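Local structure of replication initiation and membrane attachment protein (Geobacillus stearothermophilus 10, 5WTN) at residues A42-M47 with A68-G73; A61-L66 with C72-I77; S79-L84 with G88-Y93. The protein is a primosomal protein of DNA replication that probably helps load the replicative helicase at the start of replication, as its relatives in other Gram-positive bacteria do. All blocks are in the same frame, centred on the assembly; numbering follows the deposited sequence.

In the fold
Helix 40-55, which follows helix 24-38, supplies the first partner; the chain then passes through the short strand 61-62 and helix 63-70, whose end comes back against 42-47 in contact 1. Contact 2 begins inside that loop, at 61-66, and closes a tighter turn onto the start of helix 74-86, so the two finish on overlapping residues, C72 and G73 being common to both. Contact 3 follows in series, folding strand 90-95 onto helix 74-86. L45 connects the three, because its CD2 touches I77 of contact 2 and R81 of contact 3. Together they tie three helices and strand 90-95, outermost of the sheet within the chain, into a domain consistent with a winged helix.

Contact 1 of 3, residues A42-M47 with A68-G73; sequences ALALYM and ALMQCG
M70 reaches across to helix 40-55 with its thioether end and meets L45 and A44. Its methyl CE lies against the backbone of L45, 3.5 Å from CA and 3.6 Å from N of that residue, and also close to L45 CB. On the side toward A44 the same methyl comes to 4.3 Å from A44 CB. The sulfur takes the branch of the leucine instead, SD of M70 standing 3.8 Å from CD1 of L45, and the two side chains cross obliquely. The touch is wholly apolar, made by one flexible chain against the flank of a helix.

Torsions explain how that chain gets there. M70 leaves its backbone with CG anti to the carbonyl carbon (chi1 -63°), runs extended through chi2, and then bends at chi3 (74°), which turns CE onto the helix. In L45, CG is anti to the backbone N (chi1 175°); CD1 meets the sulfur while CA and CB face the methyl. With an alanine here in place of M70, the sulfur and the methyl are gone, and A44 and the CD1 side of L45 would probably lose their cover from helix 63-70.

M70 is the last residue of that helix; Q71, with positive phi, breaks it off, and the chain turns toward helix 74-86. Backbone bonds such as Y46 N to A42 O (3.1 Å) keep the opposing surface helical, and the hydroxyl of T48, which also touches M70, donates a hydrogen bond to A44 O. Around this junction, helix 24-38 packs on L43 and M47, and helix 74-86 on A42 and L45. From a second subunit, Q35 packs on M70 and C40 on A44, so the joint between helices 40-55 and 63-70 also borders an interface of the tetramer.

Contact 2 of 3, residues A61-L66 with C72-I77; sequences ATHHRL and CGLPDI
H63 and L66 on one side, L74 and I77 on the other, form two separate apolar touches about one helical turn apart. In the first, the branch CD2 of L74 comes to 3.9 Å from H63 CB and lies obliquely to the imidazole. H63 carries CG anti to its carbonyl carbon, and the ring is fixed by polar partners away from L74: NE2 bonds the hydroxyl of Y107, ND1 the carbonyl oxygen of D12, while Y14 packs edge-to-face with it. In the second touch L66 CG and I77 CG1 are each anti to their own carbonyl carbon (chi1 -84° and -73°), and the extended arm of I77 (chi2 173°) delivers CD1 to 4.0 Å from L66 CB and a little farther from L66 C.

Helix 63-70, the short turn and helix 74-86 follow one another in the manner of a helix-turn-helix, consistent with the winged-helix domain of DnaB and DnaD proteins. G73 is the N-cap of the second helix, and its O accepts I77 N at 3.2 Å. M67, on the inner side of helix 63-70, packs against both L74 and I77, and T48 of helix 40-55 meets L66.

Contact 3 of 3, residues S79-L84 with G88-Y93; sequences SERLKL and GLLDTY
R81 and T92 converge on one carboxylate oxygen, OE2 of E85, which receives a salt bridge from R81 NE and a hydrogen bond from T92 OG1. E85 thereby links helix 74-86 to strand 90-95, a strand of what is probably the wing of a winged-helix domain. The segments 79-84 and 90-93 run at 114° to each other, their axes 8.3 Å apart at closest approach. A bend at chi3 (87°) swings the guanidinium of R81 toward the strand, where T92 CG2 sits 3.9 Å above one face, offset to the rim. Below the bend, R81 CG touches L90 CD2 at 3.7 Å.

Nearer the helix end, L84 meets two consecutive leucines, L89 in the loop and L90 at the start of the strand: CB meets L90 CB at 4.0 Å, and CD2 meets L89 CD1. G88, with a positive phi at which a CB would press against the preceding carbonyl, turns the chain out of the helix. T92 N bonds OG1 of T158 of the third subunit, and Y93 pairs antiparallel with a strand of that chain, so the sheet continues across the interface. Back at the turn, L90 N donates a weak hydrogen bond to L84 O, 3.2 Å long and bent to 127° at the hydrogen.

Contact 1 of 3, residues A42-M47 with A68-G73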
loop_
_atom_site.group_PDB
_atom_site.type_symbol
_atom_site.label_atom_id
_atom_site.label_comp_id
_atom_site.label_asym_id
_atom_site.label_seq_id
_atom_site.Cartn_x
_atom_site.Cartn_y
_atom_site.Cartn_z
ATOM N N ALA A 42 12.906 18.089 -3.650
ATOM C CA ALA A 42 12.513 17.868 -2.264
ATOM C C ALA A 42 11.665 16.603 -2.132
ATOM O O ALA A 42 11.787 15.866 -1.149
ATOM C CB ALA A 42 11.769 19.046 -1.750
ATOM N N LEU A 43 10.817 16.342 -3.126
ATOM C CA LEU A 43 10.004 15.135 -3.112
ATOM C C LEU A 43 10.883 13.887 -3.066
ATOM O O LEU A 43 10.614 12.951 -2.283
ATOM C CB LEU A 43 9.050 15.081 -4.308
ATOM C CG LEU A 43 8.128 13.845 -4.356
ATOM C CD1 LEU A 43 6.977 13.968 -3.374
ATOM C CD2 LEU A 43 7.595 13.564 -5.741
ATOM N N ALA A 44 11.936 13.869 -3.882
ATOM C CA ALA A 44 12.796 12.690 -3.906
ATOM C C ALA A 44 13.521 12.498 -2.576
ATOM O O ALA A 44 13.642 11.369 -2.103
ATOM C CB ALA A 44 13.757 12.739 -5.028
ATOM N N LEU A 45 14.004 13.579 -1.971
ATOM C CA LEU A 45 14.650 13.443 -0.684
ATOM C C LEU A 45 13.696 12.832 0.347
ATOM O O LEU A 45 14.112 12.066 1.223
ATOM C CB LEU A 45 15.150 14.797 -0.197
ATOM C CG LEU A 45 15.769 14.869 1.202
ATOM C CD1 LEU A 45 16.935 13.925 1.365
ATOM C CD2 LEU A 45 16.208 16.268 1.486
ATOM N N TYR A 46 12.417 13.185 0.254
ATOM C CA TYR A 46 11.451 12.708 1.217
ATOM C C TYR A 46 11.224 11.216 0.969
ATOM O O TYR A 46 11.134 10.417 1.905
ATOM C CB TYR A 46 10.150 13.502 1.095
ATOM C CG TYR A 46 9.110 13.139 2.128
ATOM C CD1 TYR A 46 9.098 13.754 3.365
ATOM C CD2 TYR A 46 8.141 12.177 1.869
ATOM C CE1 TYR A 46 8.154 13.429 4.328
ATOM C CE2 TYR A 46 7.184 11.833 2.836
ATOM C CZ TYR A 46 7.191 12.471 4.061
ATOM O OH TYR A 46 6.259 12.162 5.037
ATOM N N MET A 47 11.156 10.847 -0.306
ATOM C CA MET A 47 11.028 9.448 -0.693
ATOM C C MET A 47 12.235 8.660 -0.196
ATOM O O MET A 47 12.088 7.605 0.420
ATOM C CB MET A 47 10.899 9.319 -2.210
ATOM C CG MET A 47 9.629 9.929 -2.781
ATOM S SD MET A 47 8.139 9.083 -2.221
ATOM C CE MET A 47 7.791 9.974 -0.708
ATOM N N ALA A 68 25.046 8.946 -2.275
ATOM C CA ALA A 68 25.155 7.776 -3.129
ATOM C C ALA A 68 23.780 7.273 -3.561
ATOM O O ALA A 68 23.571 6.981 -4.735
ATOM C CB ALA A 68 25.900 6.691 -2.429
ATOM N N LEU A 69 22.846 7.170 -2.619
ATOM C CA LEU A 69 21.491 6.749 -2.952
ATOM C C LEU A 69 20.821 7.661 -3.996
ATOM O O LEU A 69 20.246 7.180 -4.974
ATOM C CB LEU A 69 20.647 6.625 -1.688
ATOM C CG LEU A 69 20.994 5.380 -0.873
ATOM C CD1 LEU A 69 20.292 5.353 0.485
ATOM C CD2 LEU A 69 20.641 4.164 -1.695
ATOM N N MET A 70 20.920 8.970 -3.799
ATOM C CA MET A 70 20.217 9.914 -4.656
ATOM C C MET A 70 21.042 10.355 -5.842
ATOM O O MET A 70 20.509 10.951 -6.786
ATOM C CB MET A 70 19.741 11.145 -3.860
ATOM C CG MET A 70 18.737 10.814 -2.761
ATOM S SD MET A 70 18.427 12.182 -1.689
ATOM C CE MET A 70 17.444 13.105 -2.844
ATOM N N GLN A 71 22.339 10.061 -5.806
ATOM C CA GLN A 71 23.240 10.601 -6.820
ATOM C C GLN A 71 23.159 12.145 -6.875
ATOM O O GLN A 71 22.955 12.718 -7.947
ATOM C CB GLN A 71 22.918 9.988 -8.192
ATOM C CG GLN A 71 24.113 9.785 -9.106
ATOM C CD GLN A 71 23.737 9.054 -10.392
ATOM O OE1 GLN A 71 24.078 7.878 -10.567
ATOM N NE2 GLN A 71 23.024 9.749 -11.303
ATOM N N CYS A 72 23.306 12.802 -5.720
ATOM C CA CYS A 72 23.478 14.260 -5.654
ATOM C C CYS A 72 24.505 14.696 -4.595
ATOM O O CYS A 72 24.987 13.886 -3.799
ATOM C CB CYS A 72 22.136 14.983 -5.417
ATOM S SG CYS A 72 21.764 16.199 -6.754
ATOM N N GLY A 73 24.806 15.986 -4.563
ATOM C CA GLY A 73 25.702 16.509 -3.559
ATOM C C GLY A 73 25.001 17.019 -2.317
ATOM O O GLY A 73 23.783 17.154 -2.319
#

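Contact 2 of 3, residues A61-L66 with C72-I77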
loop_
_atom_site.group_PDB
_atom_site.type_symbol
_atom_site.label_atom_id
_atom_site.label_comp_id
_atom_site.label_asym_id
_atom_site.label_seq_id
_atom_site.Cartn_x
_atom_site.Cartn_y
_atom_site.Cartn_z
ATOM N N ALA A 61 24.384 6.232 9.660
ATOM C CA ALA A 61 24.938 6.322 8.321
ATOM C C ALA A 61 25.581 7.698 8.209
ATOM O O ALA A 61 25.304 8.579 9.016
ATOM C CB ALA A 61 23.839 6.158 7.300
ATOM N N THR A 62 26.454 7.881 7.232
ATOM C CA THR A 62 27.069 9.188 7.015
ATOM C C THR A 62 26.394 9.747 5.803
ATOM O O THR A 62 25.911 8.988 4.961
ATOM C CB THR A 62 28.604 9.113 6.797
ATOM O OG1 THR A 62 28.902 8.519 5.524
ATOM C CG2 THR A 62 29.268 8.308 7.898
ATOM N N HIS A 63 26.327 11.063 5.692
ATOM C CA HIS A 63 25.607 11.640 4.562
ATOM C C HIS A 63 26.146 11.217 3.193
ATOM O O HIS A 63 25.509 11.478 2.172
ATOM C CB HIS A 63 25.526 13.156 4.689
ATOM C CG HIS A 63 24.475 13.615 5.651
ATOM N ND1 HIS A 63 24.596 13.460 7.017
ATOM C CD2 HIS A 63 23.288 14.230 5.444
ATOM C CE1 HIS A 63 23.524 13.955 7.606
ATOM N NE2 HIS A 63 22.718 14.430 6.675
ATOM N N HIS A 64 27.323 10.591 3.172
ATOM C CA HIS A 64 27.842 9.983 1.961
ATOM C C HIS A 64 26.809 9.026 1.402
ATOM O O HIS A 64 26.531 9.025 0.202
ATOM C CB HIS A 64 29.122 9.222 2.271
ATOM C CG HIS A 64 30.348 10.072 2.226
ATOM N ND1 HIS A 64 30.511 11.093 1.313
ATOM C CD2 HIS A 64 31.476 10.055 2.980
ATOM C CE1 HIS A 64 31.682 11.671 1.504
ATOM N NE2 HIS A 64 32.286 11.059 2.509
ATOM N N ARG A 65 26.224 8.227 2.287
ATOM C CA ARG A 65 25.208 7.262 1.885
ATOM C C ARG A 65 24.019 7.901 1.139
ATOM O O ARG A 65 23.646 7.446 0.071
ATOM C CB ARG A 65 24.725 6.496 3.104
ATOM C CG ARG A 65 23.671 5.458 2.821
ATOM C CD ARG A 65 23.309 4.807 4.110
ATOM N NE ARG A 65 22.197 3.879 4.022
ATOM C CZ ARG A 65 22.161 2.732 4.686
ATOM N NH1 ARG A 65 23.199 2.390 5.445
ATOM N NH2 ARG A 65 21.105 1.926 4.586
ATOM N N LEU A 66 23.485 8.988 1.685
ATOM C CA LEU A 66 22.414 9.723 1.020
ATOM C C LEU A 66 22.842 10.247 -0.353
ATOM O O LEU A 66 22.053 10.247 -1.298
ATOM C CB LEU A 66 21.938 10.884 1.897
ATOM C CG LEU A 66 20.904 10.542 2.973
ATOM C CD1 LEU A 66 20.505 11.787 3.750
ATOM C CD2 LEU A 66 19.684 9.877 2.353
ATOM N N CYS A 72 23.306 12.802 -5.720
ATOM C CA CYS A 72 23.478 14.260 -5.654
ATOM C C CYS A 72 24.505 14.696 -4.595
ATOM O O CYS A 72 24.987 13.886 -3.799
ATOM C CB CYS A 72 22.136 14.983 -5.417
ATOM S SG CYS A 72 21.764 16.199 -6.754
ATOM N N GLY A 73 24.806 15.986 -4.563
ATOM C CA GLY A 73 25.702 16.509 -3.559
ATOM C C GLY A 73 25.001 17.019 -2.317
ATOM O O GLY A 73 23.783 17.154 -2.319
ATOM N N LEU A 74 25.775 17.301 -1.264
ATOM C CA LEU A 74 25.263 17.892 -0.028
ATOM C C LEU A 74 24.498 19.219 -0.169
ATOM O O LEU A 74 23.435 19.369 0.437
ATOM C CB LEU A 74 26.376 18.070 0.993
ATOM C CG LEU A 74 26.670 16.890 1.911
ATOM C CD1 LEU A 74 27.336 17.364 3.195
ATOM C CD2 LEU A 74 25.412 16.115 2.221
ATOM N N PRO A 75 25.035 20.192 -0.942
ATOM C CA PRO A 75 24.347 21.484 -1.017
ATOM C C PRO A 75 22.898 21.344 -1.404
ATOM O O PRO A 75 22.024 21.949 -0.796
ATOM C CB PRO A 75 25.099 22.199 -2.133
ATOM C CG PRO A 75 26.458 21.712 -1.992
ATOM C CD PRO A 75 26.325 20.247 -1.654
ATOM N N ASP A 76 22.651 20.532 -2.413
ATOM C CA ASP A 76 21.297 20.257 -2.828
ATOM C C ASP A 76 20.512 19.509 -1.754
ATOM O O ASP A 76 19.450 19.980 -1.313
ATOM C CB ASP A 76 21.332 19.492 -4.121
ATOM C CG ASP A 76 22.033 20.273 -5.207
ATOM O OD1 ASP A 76 23.273 20.103 -5.349
ATOM O OD2 ASP A 76 21.355 21.079 -5.879
ATOM N N ILE A 77 21.033 18.378 -1.297
ATOM C CA ILE A 77 20.367 17.670 -0.210
ATOM C C ILE A 77 20.002 18.632 0.908
ATOM O O ILE A 77 18.895 18.559 1.438
ATOM C CB ILE A 77 21.241 16.585 0.419
ATOM C CG1 ILE A 77 21.371 15.396 -0.508
ATOM C CG2 ILE A 77 20.648 16.109 1.719
ATOM C CD1 ILE A 77 22.372 14.400 0.025
#

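Contact 3 of 3, residues S79-L84 with G88-Y93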
loop_
_atom_site.group_PDB
_atom_site.type_symbol
_atom_site.label_atom_id
_atom_site.label_comp_id
_atom_site.label_asym_id
_atom_site.label_seq_id
_atom_site.Cartn_x
_atom_site.Cartn_y
_atom_site.Cartn_z
ATOM N N SER A 79 19.624 21.941 0.902
ATOM C CA SER A 79 18.690 22.974 0.561
ATOM C C SER A 79 17.302 22.387 0.676
ATOM O O SER A 79 16.412 22.966 1.300
ATOM C CB SER A 79 18.948 23.415 -0.859
ATOM O OG SER A 79 18.526 24.745 -0.996
ATOM N N GLU A 80 17.139 21.208 0.090
ATOM C CA GLU A 80 15.856 20.545 0.066
ATOM C C GLU A 80 15.438 20.062 1.471
ATOM O O GLU A 80 14.269 20.199 1.865
ATOM C CB GLU A 80 15.889 19.424 -0.970
ATOM C CG GLU A 80 16.268 19.930 -2.370
ATOM C CD GLU A 80 15.391 21.099 -2.815
ATOM O OE1 GLU A 80 15.903 22.151 -3.268
ATOM O OE2 GLU A 80 14.158 20.972 -2.720
ATOM N N ARG A 81 16.392 19.559 2.243
ATOM C CA ARG A 81 16.107 19.189 3.613
ATOM C C ARG A 81 15.372 20.300 4.372
ATOM O O ARG A 81 14.502 20.044 5.194
ATOM C CB ARG A 81 17.396 18.870 4.363
ATOM C CG ARG A 81 17.114 18.090 5.626
ATOM C CD ARG A 81 18.232 18.098 6.618
ATOM N NE ARG A 81 18.155 19.244 7.508
ATOM C CZ ARG A 81 19.188 19.681 8.211
ATOM N NH1 ARG A 81 20.353 19.054 8.101
ATOM N NH2 ARG A 81 19.064 20.743 9.007
ATOM N N LEU A 82 15.726 21.535 4.079
ATOM C CA LEU A 82 15.181 22.667 4.792
ATOM C C LEU A 82 13.764 23.005 4.304
ATOM O O LEU A 82 12.927 23.464 5.070
ATOM C CB LEU A 82 16.129 23.869 4.642
ATOM C CG LEU A 82 17.074 24.247 5.778
ATOM C CD1 LEU A 82 17.865 23.054 6.268
ATOM C CD2 LEU A 82 17.992 25.335 5.275
ATOM N N LYS A 83 13.503 22.770 3.026
ATOM C CA LYS A 83 12.158 22.925 2.512
ATOM C C LYS A 83 11.234 21.932 3.186
ATOM O O LYS A 83 10.139 22.281 3.578
ATOM C CB LYS A 83 12.125 22.737 1.011
ATOM C CG LYS A 83 12.865 23.815 0.301
ATOM C CD LYS A 83 12.613 23.734 -1.174
ATOM C CE LYS A 83 13.519 24.671 -1.926
ATOM N NZ LYS A 83 13.126 24.637 -3.350
ATOM N N LEU A 84 11.695 20.699 3.334
ATOM C CA LEU A 84 10.909 19.696 4.031
ATOM C C LEU A 84 10.664 20.112 5.465
ATOM O O LEU A 84 9.584 19.884 5.979
ATOM C CB LEU A 84 11.552 18.308 3.961
ATOM C CG LEU A 84 11.619 17.682 2.575
ATOM C CD1 LEU A 84 11.992 16.245 2.680
ATOM C CD2 LEU A 84 10.316 17.813 1.842
ATOM N N GLY A 88 6.774 21.313 7.235
ATOM C CA GLY A 88 6.212 20.429 8.223
ATOM C C GLY A 88 6.536 18.964 8.031
ATOM O O GLY A 88 6.336 18.160 8.945
ATOM N N LEU A 89 7.040 18.626 6.846
ATOM C CA LEU A 89 7.375 17.248 6.463
ATOM C C LEU A 89 8.538 16.564 7.226
ATOM O O LEU A 89 8.658 15.343 7.206
ATOM C CB LEU A 89 7.578 17.166 4.958
ATOM C CG LEU A 89 6.256 17.297 4.172
ATOM C CD1 LEU A 89 6.469 17.325 2.666
ATOM C CD2 LEU A 89 5.253 16.184 4.545
ATOM N N LEU A 90 9.411 17.337 7.868
ATOM C CA LEU A 90 10.532 16.733 8.563
ATOM C C LEU A 90 10.956 17.497 9.802
ATOM O O LEU A 90 11.165 18.705 9.746
ATOM C CB LEU A 90 11.732 16.566 7.605
ATOM C CG LEU A 90 13.064 16.102 8.234
ATOM C CD1 LEU A 90 13.145 14.599 8.444
ATOM C CD2 LEU A 90 14.266 16.606 7.454
ATOM N N ASP A 91 11.142 16.789 10.911
ATOM C CA ASP A 91 11.734 17.403 12.093
ATOM C C ASP A 91 13.167 16.940 12.222
ATOM O O ASP A 91 13.475 15.758 12.060
ATOM C CB ASP A 91 10.961 17.067 13.376
ATOM C CG ASP A 91 9.682 17.890 13.540
ATOM O OD1 ASP A 91 9.609 19.002 12.972
ATOM O OD2 ASP A 91 8.745 17.426 14.242
ATOM N N THR A 92 14.045 17.888 12.512
ATOM C CA THR A 92 15.466 17.599 12.599
ATOM C C THR A 92 15.994 17.872 13.990
ATOM O O THR A 92 15.790 18.955 14.541
ATOM C CB THR A 92 16.284 18.390 11.543
ATOM O OG1 THR A 92 15.832 18.031 10.228
ATOM C CG2 THR A 92 17.781 18.083 11.669
ATOM N N TYR A 93 16.672 16.880 14.554
ATOM C CA TYR A 93 17.295 17.035 15.858
ATOM C C TYR A 93 18.792 16.836 15.727
ATOM O O TYR A 93 19.253 16.097 14.855
ATOM C CB TYR A 93 16.738 16.002 16.842
ATOM C CG TYR A 93 15.260 16.129 17.154
ATOM C CD1 TYR A 93 14.824 16.822 18.269
ATOM C CD2 TYR A 93 14.298 15.533 16.338
ATOM C CE1 TYR A 93 13.481 16.926 18.558
ATOM C CE2 TYR A 93 12.955 15.630 16.625
ATOM C CZ TYR A 93 12.546 16.324 17.738
ATOM O OH TYR A 93 11.201 16.424 18.033
#